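Local coordinates for chorismate synthase (Aquifex aeolicus, PDB 1Q1L), which catalyses the last step of the chorismate pathway, eliminating phosphate from 5-enolpyruvylshikimate-3-phosphate to give chorismate, with reduced FMN as cofactor, at residues R255-M260 and K267-G272; G305-G310 and M315-R320. One frame throughout, in Å; residues are numbered along the deposited sequence.

How the interactions relate
Both contacts are buried, and they meet in one antiparallel sheet, where strands 266-271 and 317-323 are neighbours. Interaction 1 lies nearer the middle of the chain and is purely apolar: a helix face lies over the sheet. Interaction 2 sits at the start of strand 317-323, and there main chain meets main chain through a hydrogen bond, with water at one side and partly exposed residues at its margin. The two touch directly: Glu270 OE2 makes a salt bridge to Arg320 NH1 at 2.8 Å, and Gly272 N probably hydrogen-bonds to Val318 O. Each also reaches the second subunit, so the sheet region they share lies close to that interface.

Interaction 1 (R255-M260 and K267-G272); sequences RIAQAM and KGVEIG
Ile256 and Ile271 make the tightest contact between helix 255-260 and strand 267-271, methyl against methyl, with Ile256 CG2 3.7 Å from Ile271 CD1. The two side chains cross at a slant. Ile256 has CG2 trans to its own backbone N (CG1 at chi1 -71°), which turns this short branch to the strand. Ile271 starts out along the side of the contact, but with chi2 at -64° its chain folds and carries CD1 over to Ile256.

The second apolar group is built round Val269, whose CB points at the helix. Its two methyls part to different residues: CG1 lies 4.3 Å from Ala257 CB, and CG2 lies at the same separation from Met260 CB. Met260, a selenomethionine here, contributes the base of its side chain, while the selenium end leads off elsewhere. The small Ala257 lets the backbones come close, its CA 6.4 Å from that of Val269.

No hydrogen bond links the segments; backbone bonds run instead along the helix and from Lys267, Gly268 and Glu270 to strand 317-323. The contact therefore rests on van der Waals packing of aliphatic groups, with the axes 8.7 Å apart and running roughly antiparallel at 150°.

The chain reverses between them through a short connection carrying Gln264 and Ala265, predicted to bind FMN. Lys267 and Gly268 form a classic beta bulge opposite Ala322. Helix 252-261 also rests Ile256 and Met260 on Val319 of strand 317-323, while Ala259 and Met260 reach helix 356-379, consistent with the helical layer of this enzyme's beta-alpha-beta sandwich. Strand 266-271 is outermost in its sheet within the chain, and Gly268 to Glu270 pair antiparallel with a strand of the second subunit, carrying the sheet across the interface.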
ATOM      1  N   ARG A 255      13.614  -6.608   0.212  1.00 24.63           N
ATOM      2  CA  ARG A 255      13.068  -5.940   1.396  1.00 26.68           C
ATOM      3  C   ARG A 255      14.164  -5.604   2.399  1.00 25.90           C
ATOM      4  O   ARG A 255      14.189  -4.513   2.963  1.00 24.43           O
ATOM      5  CB  ARG A 255      12.015  -6.810   2.076  1.00 27.64           C
ATOM      6  CG  ARG A 255      10.737  -7.007   1.268  1.00 30.38           C
ATOM      7  CD  ARG A 255       9.642  -7.486   2.202  1.00 35.30           C
ATOM      8  NE  ARG A 255       9.074  -8.748   1.770  1.00 37.36           N
ATOM      9  CZ  ARG A 255       8.235  -9.476   2.498  1.00 38.21           C
ATOM     10  NH1 ARG A 255       7.864  -9.066   3.706  1.00 36.22           N
ATOM     11  NH2 ARG A 255       7.770 -10.617   2.014  1.00 38.71           N
ATOM     12  N   ILE A 256      15.065  -6.548   2.636  1.00 25.26           N
ATOM     13  CA  ILE A 256      16.166  -6.299   3.552  1.00 26.15           C
ATOM     14  C   ILE A 256      16.987  -5.131   3.012  1.00 25.30           C
ATOM     15  O   ILE A 256      17.328  -4.211   3.749  1.00 26.50           O
ATOM     16  CB  ILE A 256      17.070  -7.551   3.702  1.00 28.50           C
ATOM     17  CG1 ILE A 256      16.323  -8.631   4.488  1.00 32.30           C
ATOM     18  CG2 ILE A 256      18.379  -7.181   4.397  1.00 31.84           C
ATOM     19  CD1 ILE A 256      17.066  -9.953   4.588  1.00 35.07           C
ATOM     20  N   ALA A 257      17.280  -5.163   1.715  1.00 24.31           N
ATOM     21  CA  ALA A 257      18.065  -4.109   1.070  1.00 25.30           C
ATOM     22  C   ALA A 257      17.477  -2.712   1.263  1.00 26.67           C
ATOM     23  O   ALA A 257      18.204  -1.765   1.552  1.00 28.72           O
ATOM     24  CB  ALA A 257      18.210  -4.399  -0.430  1.00 24.46           C
ATOM     25  N   GLN A 258      16.169  -2.570   1.082  1.00 27.96           N
ATOM     26  CA  GLN A 258      15.553  -1.264   1.261  1.00 27.65           C
ATOM     27  C   GLN A 258      15.650  -0.797   2.703  1.00 26.14           C
ATOM     28  O   GLN A 258      15.959   0.359   2.962  1.00 27.47           O
ATOM     29  CB  GLN A 258      14.081  -1.287   0.851  1.00 29.48           C
ATOM     30  CG  GLN A 258      13.332  -0.019   1.258  1.00 31.65           C
ATOM     31  CD  GLN A 258      12.003   0.137   0.547  1.00 36.83           C
ATOM     32  OE1 GLN A 258      11.209  -0.804   0.470  1.00 37.55           O
ATOM     33  NE2 GLN A 258      11.748   1.336   0.029  1.00 37.54           N
ATOM     34  N   ALA A 259      15.367  -1.695   3.639  1.00 27.15           N
ATOM     35  CA  ALA A 259      15.413  -1.345   5.057  1.00 26.80           C
ATOM     36  C   ALA A 259      16.797  -0.878   5.493  1.00 27.04           C
ATOM     37  O   ALA A 259      16.915   0.069   6.274  1.00 27.46           O
ATOM     38  CB  ALA A 259      14.974  -2.535   5.906  1.00 25.22           C
HETATM   39  N   MSE A 260      17.844  -1.543   5.002  1.00 27.45           N
HETATM   40  CA  MSE A 260      19.213  -1.170   5.366  1.00 27.42           C
HETATM   41  C   MSE A 260      19.689   0.096   4.666  1.00 26.90           C
HETATM   42  O   MSE A 260      20.213   1.008   5.305  1.00 28.30           O
HETATM   43  CB  MSE A 260      20.200  -2.302   5.047  1.00 28.87           C
HETATM   44  CG  MSE A 260      20.028  -3.546   5.883  1.00 29.93           C
HETATM   45 SE   MSE A 260      20.146  -3.183   7.780  1.00 36.99          SE
HETATM   46  CE  MSE A 260      19.992  -5.001   8.389  1.00 36.03           C
ATOM     47  N   LYS A 267      25.515   3.388   2.166  1.00 32.06           N
ATOM     48  CA  LYS A 267      25.685   3.417   0.717  1.00 31.15           C
ATOM     49  C   LYS A 267      25.849   2.046   0.076  1.00 30.44           C
ATOM     50  O   LYS A 267      25.914   1.931  -1.149  1.00 31.44           O
ATOM     51  CB  LYS A 267      26.881   4.306   0.364  1.00 32.79           C
ATOM     52  CG  LYS A 267      26.594   5.800   0.505  1.00 35.54           C
ATOM     53  CD  LYS A 267      25.636   6.229  -0.588  1.00 39.75           C
ATOM     54  CE  LYS A 267      25.311   7.697  -0.536  1.00 41.65           C
ATOM     55  NZ  LYS A 267      24.314   8.018  -1.588  1.00 42.63           N
ATOM     56  N   GLY A 268      25.924   1.004   0.893  1.00 29.90           N
ATOM     57  CA  GLY A 268      26.080  -0.323   0.332  1.00 29.27           C
ATOM     58  C   GLY A 268      25.484  -1.406   1.197  1.00 27.21           C
ATOM     59  O   GLY A 268      25.452  -1.291   2.423  1.00 26.58           O
ATOM     60  N   VAL A 269      24.993  -2.457   0.555  1.00 25.97           N
ATOM     61  CA  VAL A 269      24.414  -3.570   1.286  1.00 26.34           C
ATOM     62  C   VAL A 269      24.636  -4.880   0.539  1.00 28.15           C
ATOM     63  O   VAL A 269      24.438  -4.963  -0.673  1.00 27.00           O
ATOM     64  CB  VAL A 269      22.900  -3.364   1.506  1.00 27.05           C
ATOM     65  CG1 VAL A 269      22.226  -3.102   0.184  1.00 29.03           C
ATOM     66  CG2 VAL A 269      22.292  -4.607   2.152  1.00 24.99           C
ATOM     67  N   GLU A 270      25.059  -5.900   1.272  1.00 27.40           N
ATOM     68  CA  GLU A 270      25.287  -7.212   0.685  1.00 30.59           C
ATOM     69  C   GLU A 270      24.563  -8.250   1.512  1.00 29.21           C
ATOM     70  O   GLU A 270      24.484  -8.127   2.732  1.00 27.62           O
ATOM     71  CB  GLU A 270      26.776  -7.571   0.697  1.00 31.06           C
ATOM     72  CG  GLU A 270      27.672  -6.696  -0.142  1.00 35.39           C
ATOM     73  CD  GLU A 270      29.136  -7.091  -0.004  1.00 40.32           C
ATOM     74  OE1 GLU A 270      29.708  -7.587  -0.991  1.00 42.05           O
ATOM     75  OE2 GLU A 270      29.711  -6.915   1.094  1.00 39.48           O
ATOM     76  N   ILE A 271      24.023  -9.266   0.849  1.00 29.04           N
ATOM     77  CA  ILE A 271      23.377 -10.358   1.560  1.00 27.81           C
ATOM     78  C   ILE A 271      24.408 -11.483   1.476  1.00 28.88           C
ATOM     79  O   ILE A 271      24.725 -11.966   0.390  1.00 28.69           O
ATOM     80  CB  ILE A 271      22.071 -10.819   0.879  1.00 26.45           C
ATOM     81  CG1 ILE A 271      21.061  -9.663   0.819  1.00 30.44           C
ATOM     82  CG2 ILE A 271      21.483 -12.004   1.648  1.00 22.90           C
ATOM     83  CD1 ILE A 271      20.592  -9.162   2.171  1.00 30.62           C
ATOM     84  N   GLY A 272      24.948 -11.889   2.615  1.00 28.63           N
ATOM     85  CA  GLY A 272      25.942 -12.942   2.599  1.00 30.96           C
ATOM     86  C   GLY A 272      27.266 -12.429   2.058  1.00 32.53           C
ATOM     87  O   GLY A 272      27.684 -11.318   2.379  1.00 31.71           O
TER

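Interaction 2 (G305-G310 and M315-R320)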
ATOM      1  N   GLY A 305      23.981 -15.954   2.730  1.00 27.87           N
ATOM      2  CA  GLY A 305      23.446 -15.099   3.772  1.00 27.07           C
ATOM      3  C   GLY A 305      22.025 -15.435   4.198  1.00 26.61           C
ATOM      4  O   GLY A 305      21.257 -14.542   4.545  1.00 24.90           O
ATOM      5  N   GLY A 306      21.674 -16.716   4.152  1.00 25.51           N
ATOM      6  CA  GLY A 306      20.353 -17.146   4.575  1.00 26.94           C
ATOM      7  C   GLY A 306      19.172 -16.983   3.635  1.00 28.16           C
ATOM      8  O   GLY A 306      18.038 -17.248   4.041  1.00 28.23           O
ATOM      9  N   THR A 307      19.408 -16.550   2.397  1.00 28.38           N
ATOM     10  CA  THR A 307      18.317 -16.390   1.442  1.00 29.37           C
ATOM     11  C   THR A 307      18.677 -17.007   0.091  1.00 30.99           C
ATOM     12  O   THR A 307      19.821 -16.924  -0.358  1.00 32.80           O
ATOM     13  CB  THR A 307      17.949 -14.893   1.221  1.00 29.92           C
ATOM     14  OG1 THR A 307      18.730 -14.356   0.148  1.00 32.69           O
ATOM     15  CG2 THR A 307      18.220 -14.074   2.490  1.00 27.57           C
ATOM     16  N   GLU A 308      17.692 -17.634  -0.540  1.00 32.27           N
ATOM     17  CA  GLU A 308      17.851 -18.270  -1.844  1.00 35.98           C
ATOM     18  C   GLU A 308      16.632 -17.953  -2.704  1.00 37.12           C
ATOM     19  O   GLU A 308      15.507 -18.300  -2.340  1.00 37.06           O
ATOM     20  CB  GLU A 308      17.935 -19.793  -1.707  1.00 38.56           C
ATOM     21  CG  GLU A 308      19.188 -20.339  -1.051  1.00 44.53           C
ATOM     22  CD  GLU A 308      19.117 -21.847  -0.855  1.00 47.94           C
ATOM     23  OE1 GLU A 308      20.105 -22.442  -0.367  1.00 47.66           O
ATOM     24  OE2 GLU A 308      18.060 -22.437  -1.184  1.00 50.13           O
ATOM     25  N   GLY A 309      16.857 -17.296  -3.837  1.00 37.11           N
ATOM     26  CA  GLY A 309      15.761 -16.974  -4.737  1.00 37.80           C
ATOM     27  C   GLY A 309      14.625 -16.150  -4.153  1.00 38.45           C
ATOM     28  O   GLY A 309      13.461 -16.372  -4.486  1.00 39.35           O
ATOM     29  N   GLY A 310      14.957 -15.203  -3.283  1.00 37.23           N
ATOM     30  CA  GLY A 310      13.938 -14.355  -2.693  1.00 36.21           C
ATOM     31  C   GLY A 310      13.284 -14.895  -1.433  1.00 33.71           C
ATOM     32  O   GLY A 310      12.467 -14.212  -0.819  1.00 32.22           O
HETATM   33  N   MSE A 315      19.001 -20.953   7.179  1.00 28.11           N
HETATM   34  CA  MSE A 315      20.357 -20.667   7.628  1.00 29.63           C
HETATM   35  C   MSE A 315      20.316 -19.253   8.207  1.00 30.96           C
HETATM   36  O   MSE A 315      19.332 -18.529   8.026  1.00 32.42           O
HETATM   37  CB  MSE A 315      21.352 -20.724   6.460  1.00 27.50           C
HETATM   38  CG  MSE A 315      21.577 -22.129   5.889  1.00 31.03           C
HETATM   39 SE   MSE A 315      22.176 -23.400   7.243  1.00 38.55          SE
HETATM   40  CE  MSE A 315      24.035 -22.868   7.336  1.00 30.53           C
ATOM     41  N   PRO A 316      21.375 -18.843   8.915  1.00 28.72           N
ATOM     42  CA  PRO A 316      21.377 -17.496   9.491  1.00 30.10           C
ATOM     43  C   PRO A 316      21.266 -16.427   8.415  1.00 30.35           C
ATOM     44  O   PRO A 316      21.884 -16.540   7.346  1.00 30.39           O
ATOM     45  CB  PRO A 316      22.728 -17.425  10.207  1.00 28.85           C
ATOM     46  CG  PRO A 316      23.013 -18.856  10.547  1.00 29.14           C
ATOM     47  CD  PRO A 316      22.590 -19.580   9.299  1.00 28.93           C
ATOM     48  N   ILE A 317      20.466 -15.400   8.683  1.00 27.82           N
ATOM     49  CA  ILE A 317      20.341 -14.295   7.738  1.00 28.22           C
ATOM     50  C   ILE A 317      21.546 -13.416   8.033  1.00 26.93           C
ATOM     51  O   ILE A 317      21.778 -13.033   9.182  1.00 26.13           O
ATOM     52  CB  ILE A 317      19.068 -13.459   7.975  1.00 27.99           C
ATOM     53  CG1 ILE A 317      17.831 -14.351   7.887  1.00 28.93           C
ATOM     54  CG2 ILE A 317      19.012 -12.321   6.969  1.00 28.65           C
ATOM     55  CD1 ILE A 317      17.699 -15.105   6.581  1.00 29.43           C
ATOM     56  N   VAL A 318      22.325 -13.104   7.009  1.00 25.31           N
ATOM     57  CA  VAL A 318      23.509 -12.284   7.219  1.00 24.60           C
ATOM     58  C   VAL A 318      23.554 -11.164   6.214  1.00 23.73           C
ATOM     59  O   VAL A 318      23.534 -11.396   5.005  1.00 25.27           O
ATOM     60  CB  VAL A 318      24.793 -13.120   7.106  1.00 24.74           C
ATOM     61  CG1 VAL A 318      26.025 -12.220   7.270  1.00 25.47           C
ATOM     62  CG2 VAL A 318      24.785 -14.209   8.159  1.00 25.49           C
ATOM     63  N   VAL A 319      23.632  -9.944   6.731  1.00 22.02           N
ATOM     64  CA  VAL A 319      23.651  -8.753   5.900  1.00 22.61           C
ATOM     65  C   VAL A 319      24.862  -7.886   6.207  1.00 21.64           C
ATOM     66  O   VAL A 319      25.157  -7.620   7.368  1.00 23.70           O
ATOM     67  CB  VAL A 319      22.371  -7.917   6.146  1.00 18.75           C
ATOM     68  CG1 VAL A 319      22.247  -6.837   5.116  1.00 19.26           C
ATOM     69  CG2 VAL A 319      21.158  -8.830   6.145  1.00 23.13           C
ATOM     70  N   ARG A 320      25.545  -7.431   5.163  1.00 24.76           N
ATOM     71  CA  ARG A 320      26.730  -6.585   5.328  1.00 26.91           C
ATOM     72  C   ARG A 320      26.326  -5.176   4.901  1.00 26.22           C
ATOM     73  O   ARG A 320      25.755  -4.986   3.829  1.00 26.55           O
ATOM     74  CB  ARG A 320      27.878  -7.122   4.465  1.00 27.67           C
ATOM     75  CG  ARG A 320      28.002  -8.645   4.504  1.00 28.68           C
ATOM     76  CD  ARG A 320      29.362  -9.120   3.995  1.00 30.85           C
ATOM     77  NE  ARG A 320      30.442  -8.695   4.878  1.00 29.41           N
ATOM     78  CZ  ARG A 320      31.322  -7.743   4.587  1.00 30.67           C
ATOM     79  NH1 ARG A 320      31.267  -7.107   3.423  1.00 33.04           N
ATOM     80  NH2 ARG A 320      32.253  -7.414   5.471  1.00 33.69           N
TER
HETATM   81  O   HOH W   1      16.846 -18.305   6.854  1.00 30.45           O
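Gly305 and Val318 are joined by the sole direct hydrogen bond of this contact, from Val318 N to Gly305 O at 3.0 Å. It is fairly straight at the hydrogen (161°), but the donor stands well above the carbonyl plane. The same oxygen receives a CA-H...O contact from Ile317 CA at 3.3 Å. Packing is tightest here: Gly305 and Gly306 both have positive phi, and without side chains they let the strand run close by, the CA atoms of Gly306 and Ile317 only 4.3 Å apart. Ile317 bends at chi2 (-56°), laying CD1 against Gly306 O at 3.3 Å; Thr307 CG2 adds a looser touch on this methyl.

Toward Met315 the fit relaxes. A water lies within hydrogen-bonding distance of both Met315 O (2.8 Å) and Gly306 O (3.2 Å), though it has more acceptors in reach than protons to give. The bent selenomethionine chain leads away and is partly exposed. Gly306 N and Pro316 O do not bond each other; each is held by the side chain of Asn302. The hydroxyl of Thr307 turns to another partner, Lys267 NZ of the second subunit. With one amide-carbonyl bond, a CA-H...O contact and Ile317 packed on bare glycine backbone, the join between this glycine-rich loop and the strand start depends chiefly on backbone shape.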